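Local atomic coordinates of spondin-1 (Homo sapiens, PDB entry 3COO), a protein that is a secreted extracellular-matrix glycoprotein that binds heparin through its reelin-N domain and probably takes part in cell adhesion. Residues G20-I25 against S104-A109; I25-G30 against F149-S154. All blocks are in the same frame, centred on the assembly; numbering follows the deposited sequence.

Contact 1: G20-I25 against S104-A109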
loop_
_atom_site.group_PDB
_atom_site.type_symbol
_atom_site.label_atom_id
_atom_site.label_comp_id
_atom_site.label_asym_id
_atom_site.label_seq_id
_atom_site.Cartn_x
_atom_site.Cartn_y
_atom_site.Cartn_z
ATOM N N GLY A 20 -13.030 12.212 -19.052
ATOM C CA GLY A 20 -13.869 12.709 -17.962
ATOM C C GLY A 20 -13.453 12.347 -16.537
ATOM O O GLY A 20 -12.521 11.565 -16.314
ATOM N N TYR A 21 -14.142 12.933 -15.570
ATOM C CA TYR A 21 -14.012 12.507 -14.193
ATOM C C TYR A 21 -14.340 11.017 -14.078
ATOM O O TYR A 21 -15.287 10.536 -14.731
ATOM C CB TYR A 21 -14.971 13.303 -13.284
ATOM C CG TYR A 21 -14.510 14.710 -12.932
ATOM C CD1 TYR A 21 -13.165 14.983 -12.658
ATOM C CD2 TYR A 21 -15.429 15.762 -12.842
ATOM C CE1 TYR A 21 -12.732 16.278 -12.338
ATOM C CE2 TYR A 21 -15.009 17.063 -12.508
ATOM C CZ TYR A 21 -13.660 17.309 -12.260
ATOM O OH TYR A 21 -13.238 18.582 -11.927
ATOM N N CYS A 22 -13.555 10.303 -13.259
ATOM C CA CYS A 22 -13.771 8.882 -12.948
ATOM C C CYS A 22 -13.403 7.913 -14.079
ATOM O O CYS A 22 -13.614 6.713 -13.958
ATOM C CB CYS A 22 -15.211 8.648 -12.418
ATOM S SG CYS A 22 -15.610 9.804 -11.051
ATOM N N SER A 23 -12.765 8.418 -15.140
ATOM C CA SER A 23 -12.381 7.572 -16.273
ATOM C C SER A 23 -11.470 6.431 -15.823
ATOM O O SER A 23 -11.372 5.418 -16.486
ATOM C CB SER A 23 -11.721 8.407 -17.359
ATOM O OG SER A 23 -10.445 8.836 -16.891
ATOM N N ARG A 24 -10.839 6.569 -14.660
ATOM C CA ARG A 24 -9.890 5.554 -14.183
ATOM C C ARG A 24 -10.468 4.631 -13.104
ATOM O O ARG A 24 -9.735 3.880 -12.475
ATOM C CB ARG A 24 -8.603 6.226 -13.671
ATOM C CG ARG A 24 -7.845 6.951 -14.782
ATOM C CD ARG A 24 -6.698 7.666 -14.126
ATOM N NE ARG A 24 -6.020 8.611 -15.008
ATOM C CZ ARG A 24 -4.965 9.327 -14.621
ATOM N NH1 ARG A 24 -4.473 9.181 -13.388
ATOM N NH2 ARG A 24 -4.399 10.177 -15.461
ATOM N N ILE A 25 -11.780 4.630 -12.954
ATOM C CA ILE A 25 -12.460 3.808 -11.944
ATOM C C ILE A 25 -13.237 2.752 -12.736
ATOM O O ILE A 25 -14.171 3.090 -13.454
ATOM C CB ILE A 25 -13.449 4.659 -11.077
ATOM C CG1 ILE A 25 -12.710 5.691 -10.195
ATOM C CG2 ILE A 25 -14.360 3.776 -10.185
ATOM C CD1 ILE A 25 -11.771 5.122 -9.169
ATOM N N SER A 104 -8.849 13.715 -6.889
ATOM C CA SER A 104 -8.968 14.911 -7.724
ATOM C C SER A 104 -9.492 14.569 -9.137
ATOM O O SER A 104 -10.179 15.379 -9.770
ATOM C CB SER A 104 -7.664 15.705 -7.780
ATOM O OG SER A 104 -6.677 15.009 -8.517
ATOM N N ASN A 105 -9.212 13.352 -9.595
ATOM C CA ASN A 105 -9.722 12.920 -10.895
ATOM C C ASN A 105 -11.135 12.359 -10.875
ATOM O O ASN A 105 -11.713 12.124 -11.928
ATOM C CB ASN A 105 -8.744 11.975 -11.568
ATOM C CG ASN A 105 -7.551 12.708 -12.109
ATOM O OD1 ASN A 105 -7.696 13.824 -12.639
ATOM N ND2 ASN A 105 -6.348 12.116 -11.964
ATOM N N CYS A 106 -11.675 12.168 -9.672
ATOM C CA CYS A 106 -12.992 11.569 -9.468
ATOM C C CYS A 106 -13.519 12.034 -8.131
ATOM O O CYS A 106 -13.347 11.344 -7.127
ATOM C CB CYS A 106 -12.902 10.045 -9.508
ATOM S SG CYS A 106 -14.528 9.258 -9.363
ATOM N N PRO A 107 -14.103 13.250 -8.096
ATOM C CA PRO A 107 -14.414 13.884 -6.786
ATOM C C PRO A 107 -15.450 13.173 -5.918
ATOM O O PRO A 107 -15.581 13.499 -4.747
ATOM C CB PRO A 107 -14.863 15.305 -7.165
ATOM C CG PRO A 107 -14.373 15.493 -8.621
ATOM C CD PRO A 107 -14.426 14.128 -9.229
ATOM N N VAL A 108 -16.122 12.173 -6.463
ATOM C CA VAL A 108 -17.059 11.363 -5.681
ATOM C C VAL A 108 -16.362 10.155 -5.004
ATOM O O VAL A 108 -16.985 9.431 -4.232
ATOM C CB VAL A 108 -18.295 10.890 -6.554
ATOM C CG1 VAL A 108 -19.292 12.065 -6.830
ATOM C CG2 VAL A 108 -17.851 10.245 -7.854
ATOM N N ALA A 109 -15.079 9.930 -5.289
ATOM C CA ALA A 109 -14.367 8.803 -4.706
ATOM C C ALA A 109 -13.515 9.356 -3.558
ATOM O O ALA A 109 -13.187 10.542 -3.560
ATOM C CB ALA A 109 -13.471 8.160 -5.786
HETATM O O HOH W 1 -10.575 9.080 -12.841
#
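The carbonyl oxygen of Asn105 is the polar centre at which 20-25 meets 104-109. Cys22 N donates a nearly straight bond of 2.9 Å to Asn105 O (161° at the hydrogen), arriving a little off the carbonyl plane. The same oxygen takes a CA-H...O contact from Tyr21 CA at 3.2 Å and, weakly, a water that also accepts from Arg24 N.

Immediately beyond this bond the two chains are joined covalently. The Cys22 SG–Cys106 SG disulfide has a chi3 of 85°, close to the relaxed right angle, and the halves reach it differently: SG of Cys22 stands beside its own backbone N, whereas that of Cys106 lies anti to its N. An apolar carbon lies against each sulfur: Val108 CG2 is 3.9 Å from Cys22 SG, and Ile25 CG1 approaches Cys106 SG.

The Tyr21 ring illustrates a proline CH-pi contact. Pro107 CD sits over one face, 3.9 Å from the ring centroid and close to the ring normal, and the two side chains cross at about a right angle. At the other end of 20-25, the extended Arg24 chain carries its guanidinium past Asn105, whose ND2 lies over one face with the planes 57° apart.

Successive beta turns shape 20-25, and a type I turn bends the chain from Cys106 to Ala109. The disulfide thus ties the loop entering strand 25-27 to the connection between strands 100-103 and 110-112, while Ile25 and Ala109 both rest on Ile74 of strand 72-77.

Contact 2: I25-G30 against F149-S154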
loop_
_atom_site.group_PDB
_atom_site.type_symbol
_atom_site.label_atom_id
_atom_site.label_comp_id
_atom_site.label_asym_id
_atom_site.label_seq_id
_atom_site.Cartn_x
_atom_site.Cartn_y
_atom_site.Cartn_z
ATOM N N ILE A 25 -11.780 4.630 -12.954
ATOM C CA ILE A 25 -12.460 3.808 -11.944
ATOM C C ILE A 25 -13.237 2.752 -12.736
ATOM O O ILE A 25 -14.171 3.090 -13.454
ATOM C CB ILE A 25 -13.449 4.659 -11.077
ATOM C CG1 ILE A 25 -12.710 5.691 -10.195
ATOM C CG2 ILE A 25 -14.360 3.776 -10.185
ATOM C CD1 ILE A 25 -11.771 5.122 -9.169
ATOM N N LEU A 26 -12.847 1.487 -12.613
ATOM C CA LEU A 26 -13.382 0.426 -13.500
ATOM C C LEU A 26 -13.746 -0.794 -12.679
ATOM O O LEU A 26 -13.307 -0.885 -11.531
ATOM C CB LEU A 26 -12.337 0.047 -14.557
ATOM C CG LEU A 26 -11.837 1.118 -15.540
ATOM C CD1 LEU A 26 -10.833 0.528 -16.513
ATOM C CD2 LEU A 26 -13.022 1.732 -16.288
ATOM N N ARG A 27 -14.547 -1.716 -13.247
ATOM C CA ARG A 27 -14.867 -2.987 -12.574
ATOM C C ARG A 27 -13.909 -4.022 -13.085
ATOM O O ARG A 27 -13.748 -4.147 -14.291
ATOM C CB ARG A 27 -16.258 -3.506 -12.923
ATOM C CG ARG A 27 -17.397 -2.887 -12.250
ATOM C CD ARG A 27 -18.657 -3.266 -13.033
ATOM N NE ARG A 27 -19.226 -4.526 -12.581
ATOM C CZ ARG A 27 -20.435 -4.968 -12.920
ATOM N NH1 ARG A 27 -20.853 -6.125 -12.435
ATOM N NH2 ARG A 27 -21.207 -4.282 -13.773
ATOM N N ALA A 28 -13.318 -4.803 -12.191
ATOM C CA ALA A 28 -12.552 -5.967 -12.603
ATOM C C ALA A 28 -13.448 -6.987 -13.324
ATOM O O ALA A 28 -14.575 -7.254 -12.880
ATOM C CB ALA A 28 -11.854 -6.576 -11.376
ATOM N N GLN A 29 -12.982 -7.489 -14.482
ATOM C CA GLN A 29 -13.622 -8.596 -15.211
ATOM C C GLN A 29 -12.728 -9.848 -15.023
ATOM O O GLN A 29 -11.495 -9.736 -14.991
ATOM C CB GLN A 29 -13.791 -8.298 -16.732
ATOM C CG GLN A 29 -14.152 -6.843 -17.102
ATOM C CD GLN A 29 -14.748 -6.686 -18.502
ATOM O OE1 GLN A 29 -14.468 -7.476 -19.403
ATOM N NE2 GLN A 29 -15.578 -5.654 -18.688
ATOM N N GLY A 30 -13.338 -11.031 -14.909
ATOM C CA GLY A 30 -12.607 -12.228 -14.447
ATOM C C GLY A 30 -12.215 -12.094 -12.973
ATOM O O GLY A 30 -12.383 -11.018 -12.375
ATOM N N PHE A 149 -11.974 -2.560 -9.384
ATOM C CA PHE A 149 -12.655 -2.855 -8.119
ATOM C C PHE A 149 -13.290 -4.234 -8.294
ATOM O O PHE A 149 -13.720 -4.592 -9.403
ATOM C CB PHE A 149 -13.762 -1.821 -7.792
ATOM C CG PHE A 149 -13.254 -0.471 -7.355
ATOM C CD1 PHE A 149 -12.795 0.467 -8.294
ATOM C CD2 PHE A 149 -13.205 -0.139 -6.007
ATOM C CE1 PHE A 149 -12.334 1.740 -7.852
ATOM C CE2 PHE A 149 -12.780 1.128 -5.559
ATOM C CZ PHE A 149 -12.323 2.057 -6.503
ATOM N N GLN A 150 -13.378 -5.006 -7.214
ATOM C CA GLN A 150 -14.021 -6.329 -7.301
ATOM C C GLN A 150 -15.534 -6.182 -7.086
ATOM O O GLN A 150 -15.976 -5.374 -6.227
ATOM C CB GLN A 150 -13.417 -7.303 -6.275
ATOM C CG GLN A 150 -11.943 -7.721 -6.541
ATOM C CD GLN A 150 -11.732 -8.517 -7.852
ATOM O OE1 GLN A 150 -10.797 -8.240 -8.611
ATOM N NE2 GLN A 150 -12.592 -9.506 -8.111
ATOM N N ASP A 151 -16.317 -6.943 -7.861
ATOM C CA ASP A 151 -17.779 -7.000 -7.716
ATOM C C ASP A 151 -18.235 -7.562 -6.374
ATOM O O ASP A 151 -19.292 -7.168 -5.861
ATOM C CB ASP A 151 -18.427 -7.897 -8.786
ATOM C CG ASP A 151 -18.304 -7.343 -10.204
ATOM O OD1 ASP A 151 -17.872 -6.182 -10.372
ATOM O OD2 ASP A 151 -18.680 -8.090 -11.151
ATOM N N GLU A 152 -17.495 -8.541 -5.850
ATOM C CA GLU A 152 -17.814 -9.116 -4.542
ATOM C C GLU A 152 -16.594 -9.355 -3.635
ATOM O O GLU A 152 -15.453 -9.122 -4.044
ATOM C CB GLU A 152 -18.693 -10.368 -4.671
ATOM C CG GLU A 152 -18.463 -11.193 -5.915
ATOM C CD GLU A 152 -17.571 -12.396 -5.666
ATOM O OE1 GLU A 152 -18.122 -13.525 -5.577
ATOM O OE2 GLU A 152 -16.334 -12.214 -5.572
ATOM N N GLY A 153 -16.851 -9.780 -2.398
ATOM C CA GLY A 153 -15.790 -10.125 -1.462
ATOM C C GLY A 153 -15.750 -9.164 -0.297
ATOM O O GLY A 153 -16.644 -8.339 -0.138
ATOM N N SER A 154 -14.677 -9.257 0.483
ATOM C CA SER A 154 -14.519 -8.527 1.757
ATOM C C SER A 154 -14.418 -7.003 1.614
ATOM O O SER A 154 -14.608 -6.282 2.591
ATOM C CB SER A 154 -13.275 -9.031 2.476
ATOM O OG SER A 154 -12.165 -8.826 1.642
HETATM O O HOH W 2 -17.304 -7.405 -13.476
#
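Arg27 meets Asp151 side-on, NE and NH1 each taking one carboxylate oxygen, but the two flat groups are far from coplanar, their planes lying 53° apart. NE donates to Asp151 OD1 at 3.1 Å, a straight bond that keeps to the guanidinium plane and approaches the oxygen on its syn side, 33° out of the carboxylate plane. NH1 reaches Asp151 OD2 at 3.2 Å from above that plane. The bend at chi3 of Arg27 (88°) turns the guanidinium so that its NE edge faces the acid, and the side chains cross at about a right angle. A water donates to both Asp151 OD2 and Ala28 O, tying the carboxylate to the backbone of 25-30 as well. Were Arg27 an alanine, the Asp151 carboxylate would probably lose its charged mate and, although the water could still hold OD2, be freer to turn.

Beneath the salt bridge, strands 25-27 and 147-149 pair as a short parallel sheet within the beta-sandwich of this Reeler domain, a member of the E-set clan. Phe149 bonds to both residues flanking Arg27: its N donates to Leu26 O at 3.0 Å, and its O accepts from Ala28 N at 2.8 Å.

Phe149 presents its ring edge to strand 25-27. Leu26 O lies in the ring plane, 3.5 Å from CD1, while both branches of Ile25 reach CE1, CG2 and CD1 each standing 3.7 Å from it. The ring also packs on Thr72 and Ile74 of strand 72-77. Farther along, Gln150 starts out away from 25-30, but its chain bends at chi2, bringing OE1 to 3.4 Å from Ala28 CB.

Contacts 1 and 2 show how one short strand and the loop before it can be fixed by different chemistry. Their centres are 16 Å apart, and they share Ile25, the last residue of 20-25 and the first of 25-30, where the chain passes from the disulfide to the aromatic packing. A covalent bond secures the approach to strand 25-27, whereas backbone pairing and an ion pair hold the strand and its end. Along the chain the segments of the two contacts alternate, so the connections cross, linking its beginning first to its middle and then to a region near its end. Neither contact includes a bound ligand.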